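Local coordinates for kinetochore protein Mis16 (Schizosaccharomyces japonicus, PDB 4XYH), which binds histone H4 and the CENP-A chaperone Scm3 through a WD-repeat beta-propeller, probably helping to deliver CENP-A to centromeres, at residues S53-G61 and S386-V397. Numbering follows the deposited sequence.
Sequences SLTVEWFPG and SDLSWNPNNKWV
Trp58 lies against Asn391, whose CB sits over the five-membered ring, 3.6 Å from its centroid. The Asn391 amide continues across the same face toward the six-membered rim, its plane turned 34° from the indole, with ND2 3.4 Å from Trp58 CZ3. At the ring edge NE1 makes a weak, bent hydrogen bond to Ser389 O, while Trp58 N donates to Ser389 OG (3.2 Å), a hydroxyl anti to its own N (chi1 178°). CZ2 of Trp58 rests on Val397 CG1 (3.9 Å). Replacing Trp58 by alanine is likely to leave the Asn391 amide without the ring it lies across and a gap beside Val397. Strands 56-58 and 386-390 are the innermost strands of adjacent WD40 propeller blades, running nearly parallel and joined largely through side chains. Toward the strand starts, Asp387 OD2 accepts from Val56 N at 3.0 Å, 27° out of the carboxylate plane, and pairs with Arg138 of the next blade. Beyond the strands, the Asn393 amide grips the backbone of residues 59-61, ND2 donating to Phe59 O and OD1 accepting from Gly61 N (2.8 Å). Asn391 OD1 accepts from Asn393 N in an Asx turn and also from Asn394 N, and Gln73 OE1 accepts from both ND2 atoms.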
ATOM      1  N   SER A  53       9.944  -8.569  -0.709  1.00 21.49           N
ATOM      2  CA  SER A  53       9.519  -7.304  -1.273  1.00 21.89           C
ATOM      3  C   SER A  53       8.766  -6.512  -0.211  1.00 20.50           C
ATOM      4  O   SER A  53       7.961  -7.070   0.536  1.00 23.03           O
ATOM      5  CB  SER A  53       8.637  -7.521  -2.507  1.00 22.20           C
ATOM      6  OG  SER A  53       8.248  -6.265  -3.059  1.00 21.59           O
ATOM      7  N   LEU A  54       9.032  -5.215  -0.140  1.00 18.11           N
ATOM      8  CA  LEU A  54       8.308  -4.332   0.775  1.00 20.00           C
ATOM      9  C   LEU A  54       7.072  -3.719   0.115  1.00 19.01           C
ATOM     10  O   LEU A  54       6.255  -3.068   0.783  1.00 20.00           O
ATOM     11  CB  LEU A  54       9.224  -3.213   1.267  1.00 16.19           C
ATOM     12  CG  LEU A  54      10.359  -3.687   2.168  1.00 23.40           C
ATOM     13  CD1 LEU A  54      11.420  -2.611   2.355  1.00 19.33           C
ATOM     14  CD2 LEU A  54       9.753  -4.083   3.508  1.00 21.76           C
ATOM     15  N   THR A  55       6.943  -3.915  -1.192  1.00 17.65           N
ATOM     16  CA  THR A  55       5.919  -3.208  -1.958  1.00 18.08           C
ATOM     17  C   THR A  55       5.281  -4.094  -3.031  1.00 18.11           C
ATOM     18  O   THR A  55       5.929  -4.994  -3.587  1.00 19.25           O
ATOM     19  CB  THR A  55       6.523  -1.932  -2.618  1.00 17.64           C
ATOM     20  OG1 THR A  55       5.493  -1.191  -3.307  1.00 16.00           O
ATOM     21  CG2 THR A  55       7.675  -2.312  -3.610  1.00 15.02           C
ATOM     22  N   VAL A  56       4.005  -3.845  -3.315  1.00 15.75           N
ATOM     23  CA  VAL A  56       3.323  -4.545  -4.391  1.00 15.07           C
ATOM     24  C   VAL A  56       2.204  -3.661  -4.919  1.00 19.44           C
ATOM     25  O   VAL A  56       1.546  -2.960  -4.161  1.00 19.35           O
ATOM     26  CB  VAL A  56       2.742  -5.926  -3.936  1.00 15.79           C
ATOM     27  CG1 VAL A  56       1.645  -5.756  -2.885  1.00 15.28           C
ATOM     28  CG2 VAL A  56       2.185  -6.702  -5.125  1.00 16.53           C
ATOM     29  N   GLU A  57       2.012  -3.687  -6.232  1.00 20.72           N
ATOM     30  CA  GLU A  57       0.957  -2.928  -6.886  1.00 18.91           C
ATOM     31  C   GLU A  57       0.598  -3.644  -8.176  1.00 19.36           C
ATOM     32  O   GLU A  57       1.491  -4.066  -8.920  1.00 17.98           O
ATOM     33  CB  GLU A  57       1.395  -1.485  -7.166  1.00 17.79           C
ATOM     34  CG  GLU A  57       0.225  -0.529  -7.395  1.00 17.28           C
ATOM     35  CD  GLU A  57       0.657   0.882  -7.791  1.00 21.56           C
ATOM     36  OE1 GLU A  57       1.817   1.048  -8.208  1.00 22.20           O
ATOM     37  OE2 GLU A  57      -0.165   1.830  -7.703  1.00 19.85           O
ATOM     38  N   TRP A  58      -0.705  -3.810  -8.421  1.00 21.84           N
ATOM     39  CA  TRP A  58      -1.198  -4.352  -9.692  1.00 21.30           C
ATOM     40  C   TRP A  58      -1.137  -3.297 -10.783  1.00 20.13           C
ATOM     41  O   TRP A  58      -1.575  -2.167 -10.570  1.00 21.16           O
ATOM     42  CB  TRP A  58      -2.650  -4.830  -9.585  1.00 20.34           C
ATOM     43  CG  TRP A  58      -2.874  -6.002  -8.728  1.00 19.46           C
ATOM     44  CD1 TRP A  58      -3.220  -5.996  -7.414  1.00 21.40           C
ATOM     45  CD2 TRP A  58      -2.789  -7.369  -9.118  1.00 19.44           C
ATOM     46  NE1 TRP A  58      -3.357  -7.283  -6.954  1.00 22.26           N
ATOM     47  CE2 TRP A  58      -3.089  -8.147  -7.982  1.00 20.73           C
ATOM     48  CE3 TRP A  58      -2.484  -8.016 -10.318  1.00 21.58           C
ATOM     49  CZ2 TRP A  58      -3.100  -9.537  -8.008  1.00 20.34           C
ATOM     50  CZ3 TRP A  58      -2.491  -9.395 -10.343  1.00 23.13           C
ATOM     51  CH2 TRP A  58      -2.799 -10.142  -9.194  1.00 24.38           C
ATOM     52  N   PHE A  59      -0.621  -3.667 -11.952  1.00 17.00           N
ATOM     53  CA  PHE A  59      -0.742  -2.811 -13.119  1.00 22.32           C
ATOM     54  C   PHE A  59      -2.145  -2.942 -13.731  1.00 26.56           C
ATOM     55  O   PHE A  59      -2.737  -4.033 -13.738  1.00 22.66           O
ATOM     56  CB  PHE A  59       0.299  -3.169 -14.177  1.00 24.05           C
ATOM     57  CG  PHE A  59       1.689  -2.679 -13.879  1.00 19.10           C
ATOM     58  CD1 PHE A  59       2.057  -1.383 -14.182  1.00 16.48           C
ATOM     59  CD2 PHE A  59       2.641  -3.535 -13.323  1.00 18.98           C
ATOM     60  CE1 PHE A  59       3.355  -0.932 -13.938  1.00 16.04           C
ATOM     61  CE2 PHE A  59       3.939  -3.096 -13.076  1.00 19.13           C
ATOM     62  CZ  PHE A  59       4.296  -1.786 -13.388  1.00 17.31           C
ATOM     63  N   PRO A  60      -2.685  -1.833 -14.251  1.00 23.46           N
ATOM     64  CA  PRO A  60      -3.951  -1.917 -14.994  1.00 28.31           C
ATOM     65  C   PRO A  60      -3.777  -2.705 -16.289  1.00 24.93           C
ATOM     66  O   PRO A  60      -2.709  -2.619 -16.919  1.00 28.20           O
ATOM     67  CB  PRO A  60      -4.293  -0.446 -15.297  1.00 22.00           C
ATOM     68  CG  PRO A  60      -3.418   0.355 -14.426  1.00 23.98           C
ATOM     69  CD  PRO A  60      -2.177  -0.457 -14.190  1.00 21.98           C
ATOM     70  N   GLY A  61      -4.792  -3.468 -16.684  1.00 24.88           N
ATOM     71  CA  GLY A  61      -4.767  -4.128 -17.982  1.00 26.15           C
ATOM     72  C   GLY A  61      -4.477  -5.615 -17.947  1.00 30.67           C
ATOM     73  O   GLY A  61      -4.032  -6.135 -16.933  1.00 33.55           O
ATOM     74  N   SER A 386       3.450  -6.952   4.861  1.00 28.50           N
ATOM     75  CA  SER A 386       4.164  -5.718   4.487  1.00 29.04           C
ATOM     76  C   SER A 386       3.375  -4.740   3.614  1.00 30.61           C
ATOM     77  O   SER A 386       3.491  -3.529   3.785  1.00 32.55           O
ATOM     78  CB  SER A 386       5.452  -6.077   3.749  1.00 29.05           C
ATOM     79  OG  SER A 386       6.225  -6.984   4.517  1.00 41.36           O
ATOM     80  N   ASP A 387       2.619  -5.266   2.649  1.00 28.29           N
ATOM     81  CA  ASP A 387       1.882  -4.445   1.686  1.00 27.26           C
ATOM     82  C   ASP A 387       0.793  -5.291   1.039  1.00 24.66           C
ATOM     83  O   ASP A 387       0.819  -6.525   1.122  1.00 21.33           O
ATOM     84  CB  ASP A 387       2.820  -3.863   0.613  1.00 21.11           C
ATOM     85  CG  ASP A 387       2.238  -2.609  -0.068  1.00 26.90           C
ATOM     86  OD1 ASP A 387       1.254  -2.041   0.458  1.00 27.53           O
ATOM     87  OD2 ASP A 387       2.777  -2.179  -1.119  1.00 23.73           O
ATOM     88  N   LEU A 388      -0.177  -4.632   0.422  1.00 18.39           N
ATOM     89  CA  LEU A 388      -1.213  -5.344  -0.327  1.00 20.45           C
ATOM     90  C   LEU A 388      -1.822  -4.441  -1.380  1.00 21.87           C
ATOM     91  O   LEU A 388      -1.717  -3.209  -1.301  1.00 20.46           O
ATOM     92  CB  LEU A 388      -2.307  -5.900   0.593  1.00 21.76           C
ATOM     93  CG  LEU A 388      -2.900  -5.062   1.725  1.00 25.26           C
ATOM     94  CD1 LEU A 388      -3.602  -3.849   1.210  1.00 28.06           C
ATOM     95  CD2 LEU A 388      -3.876  -5.893   2.551  1.00 27.34           C
ATOM     96  N   SER A 389      -2.462  -5.063  -2.356  1.00 17.65           N
ATOM     97  CA  SER A 389      -2.993  -4.322  -3.483  1.00 20.14           C
ATOM     98  C   SER A 389      -4.244  -4.996  -4.036  1.00 14.64           C
ATOM     99  O   SER A 389      -4.235  -6.192  -4.326  1.00 16.75           O
ATOM    100  CB  SER A 389      -1.908  -4.198  -4.563  1.00 19.34           C
ATOM    101  OG  SER A 389      -2.369  -3.523  -5.711  1.00 20.69           O
ATOM    102  N   TRP A 390      -5.323  -4.231  -4.175  1.00 19.79           N
ATOM    103  CA  TRP A 390      -6.486  -4.697  -4.932  1.00 20.83           C
ATOM    104  C   TRP A 390      -6.172  -4.768  -6.416  1.00 17.49           C
ATOM    105  O   TRP A 390      -5.644  -3.824  -6.974  1.00 20.54           O
ATOM    106  CB  TRP A 390      -7.668  -3.772  -4.754  1.00 19.45           C
ATOM    107  CG  TRP A 390      -8.382  -3.898  -3.481  1.00 21.76           C
ATOM    108  CD1 TRP A 390      -8.205  -3.129  -2.359  1.00 24.74           C
ATOM    109  CD2 TRP A 390      -9.436  -4.810  -3.184  1.00 20.57           C
ATOM    110  NE1 TRP A 390      -9.080  -3.522  -1.377  1.00 25.39           N
ATOM    111  CE2 TRP A 390      -9.841  -4.560  -1.852  1.00 20.29           C
ATOM    112  CE3 TRP A 390     -10.077  -5.820  -3.911  1.00 24.89           C
ATOM    113  CZ2 TRP A 390     -10.856  -5.280  -1.229  1.00 21.40           C
ATOM    114  CZ3 TRP A 390     -11.085  -6.542  -3.288  1.00 27.13           C
ATOM    115  CH2 TRP A 390     -11.465  -6.265  -1.959  1.00 21.51           C
ATOM    116  N   ASN A 391      -6.510  -5.880  -7.051  1.00 18.00           N
ATOM    117  CA  ASN A 391      -6.451  -6.003  -8.506  1.00 20.24           C
ATOM    118  C   ASN A 391      -7.593  -5.184  -9.125  1.00 22.90           C
ATOM    119  O   ASN A 391      -8.752  -5.433  -8.824  1.00 25.28           O
ATOM    120  CB  ASN A 391      -6.532  -7.489  -8.886  1.00 22.37           C
ATOM    121  CG  ASN A 391      -6.413  -7.741 -10.373  1.00 24.61           C
ATOM    122  OD1 ASN A 391      -6.890  -6.963 -11.185  1.00 27.56           O
ATOM    123  ND2 ASN A 391      -5.778  -8.856 -10.735  1.00 25.18           N
ATOM    124  N   PRO A 392      -7.274  -4.186  -9.964  1.00 23.25           N
ATOM    125  CA  PRO A 392      -8.319  -3.330 -10.553  1.00 24.33           C
ATOM    126  C   PRO A 392      -8.990  -3.953 -11.784  1.00 28.14           C
ATOM    127  O   PRO A 392      -9.991  -3.433 -12.278  1.00 28.18           O
ATOM    128  CB  PRO A 392      -7.543  -2.072 -10.959  1.00 23.18           C
ATOM    129  CG  PRO A 392      -6.195  -2.632 -11.381  1.00 20.94           C
ATOM    130  CD  PRO A 392      -5.921  -3.767 -10.390  1.00 23.37           C
ATOM    131  N   ASN A 393      -8.424  -5.056 -12.263  1.00 25.98           N
ATOM    132  CA  ASN A 393      -8.859  -5.714 -13.484  1.00 27.02           C
ATOM    133  C   ASN A 393      -9.921  -6.783 -13.260  1.00 31.36           C
ATOM    134  O   ASN A 393     -10.775  -6.996 -14.112  1.00 37.65           O
ATOM    135  CB  ASN A 393      -7.655  -6.357 -14.176  1.00 23.48           C
ATOM    136  CG  ASN A 393      -6.511  -5.380 -14.390  1.00 30.74           C
ATOM    137  OD1 ASN A 393      -6.714  -4.263 -14.877  1.00 22.98           O
ATOM    138  ND2 ASN A 393      -5.297  -5.799 -14.026  1.00 23.57           N
ATOM    139  N   ASN A 394      -9.822  -7.488 -12.137  1.00 28.62           N
ATOM    140  CA  ASN A 394     -10.745  -8.565 -11.793  1.00 27.97           C
ATOM    141  C   ASN A 394     -11.448  -8.270 -10.478  1.00 30.14           C
ATOM    142  O   ASN A 394     -10.868  -7.685  -9.571  1.00 34.67           O
ATOM    143  CB  ASN A 394     -10.021  -9.903 -11.661  1.00 26.21           C
ATOM    144  CG  ASN A 394      -9.337 -10.327 -12.930  1.00 32.21           C
ATOM    145  OD1 ASN A 394      -8.984  -9.501 -13.771  1.00 37.22           O
ATOM    146  ND2 ASN A 394      -9.139 -11.626 -13.083  1.00 30.54           N
ATOM    147  N   LYS A 395     -12.689  -8.704 -10.363  1.00 29.80           N
ATOM    148  CA  LYS A 395     -13.411  -8.593  -9.108  1.00 36.25           C
ATOM    149  C   LYS A 395     -12.735  -9.463  -8.043  1.00 30.16           C
ATOM    150  O   LYS A 395     -12.340 -10.591  -8.324  1.00 29.58           O
ATOM    151  CB  LYS A 395     -14.874  -9.019  -9.290  1.00 38.94           C
ATOM    152  CG  LYS A 395     -15.695  -8.109 -10.205  1.00 44.54           C
ATOM    153  CD  LYS A 395     -15.978  -6.777  -9.530  1.00 48.12           C
ATOM    154  CE  LYS A 395     -16.623  -6.998  -8.162  1.00 43.70           C
ATOM    155  NZ  LYS A 395     -17.130  -5.741  -7.553  1.00 43.77           N
ATOM    156  N   TRP A 396     -12.584  -8.919  -6.841  1.00 23.97           N
ATOM    157  CA  TRP A 396     -12.200  -9.704  -5.670  1.00 25.59           C
ATOM    158  C   TRP A 396     -10.893 -10.462  -5.784  1.00 24.12           C
ATOM    159  O   TRP A 396     -10.776 -11.569  -5.259  1.00 26.32           O
ATOM    160  CB  TRP A 396     -13.325 -10.687  -5.315  1.00 21.82           C
ATOM    161  CG  TRP A 396     -14.500  -9.946  -4.800  1.00 26.38           C
ATOM    162  CD1 TRP A 396     -15.624  -9.611  -5.493  1.00 26.89           C
ATOM    163  CD2 TRP A 396     -14.644  -9.375  -3.500  1.00 24.94           C
ATOM    164  NE1 TRP A 396     -16.470  -8.889  -4.696  1.00 28.90           N
ATOM    165  CE2 TRP A 396     -15.891  -8.725  -3.467  1.00 28.10           C
ATOM    166  CE3 TRP A 396     -13.840  -9.353  -2.358  1.00 23.91           C
ATOM    167  CZ2 TRP A 396     -16.360  -8.063  -2.335  1.00 29.92           C
ATOM    168  CZ3 TRP A 396     -14.309  -8.697  -1.232  1.00 30.31           C
ATOM    169  CH2 TRP A 396     -15.557  -8.060  -1.229  1.00 28.42           C
ATOM    170  N   VAL A 397      -9.902  -9.874  -6.438  1.00 19.20           N
ATOM    171  CA  VAL A 397      -8.584 -10.481  -6.436  1.00 20.65           C
ATOM    172  C   VAL A 397      -7.613  -9.574  -5.693  1.00 22.83           C
ATOM    173  O   VAL A 397      -7.548  -8.384  -5.974  1.00 20.84           O
ATOM    174  CB  VAL A 397      -8.074 -10.747  -7.861  1.00 25.05           C
ATOM    175  CG1 VAL A 397      -6.628 -11.250  -7.829  1.00 18.71           C
ATOM    176  CG2 VAL A 397      -8.993 -11.758  -8.581  1.00 22.65           C
TER
HETATM  177  O   HOH W   1       8.323  -7.860   3.090  1.00 28.58           O
HETATM  178  O   HOH W   2      -0.395  -1.086  -3.400  1.00 24.50           O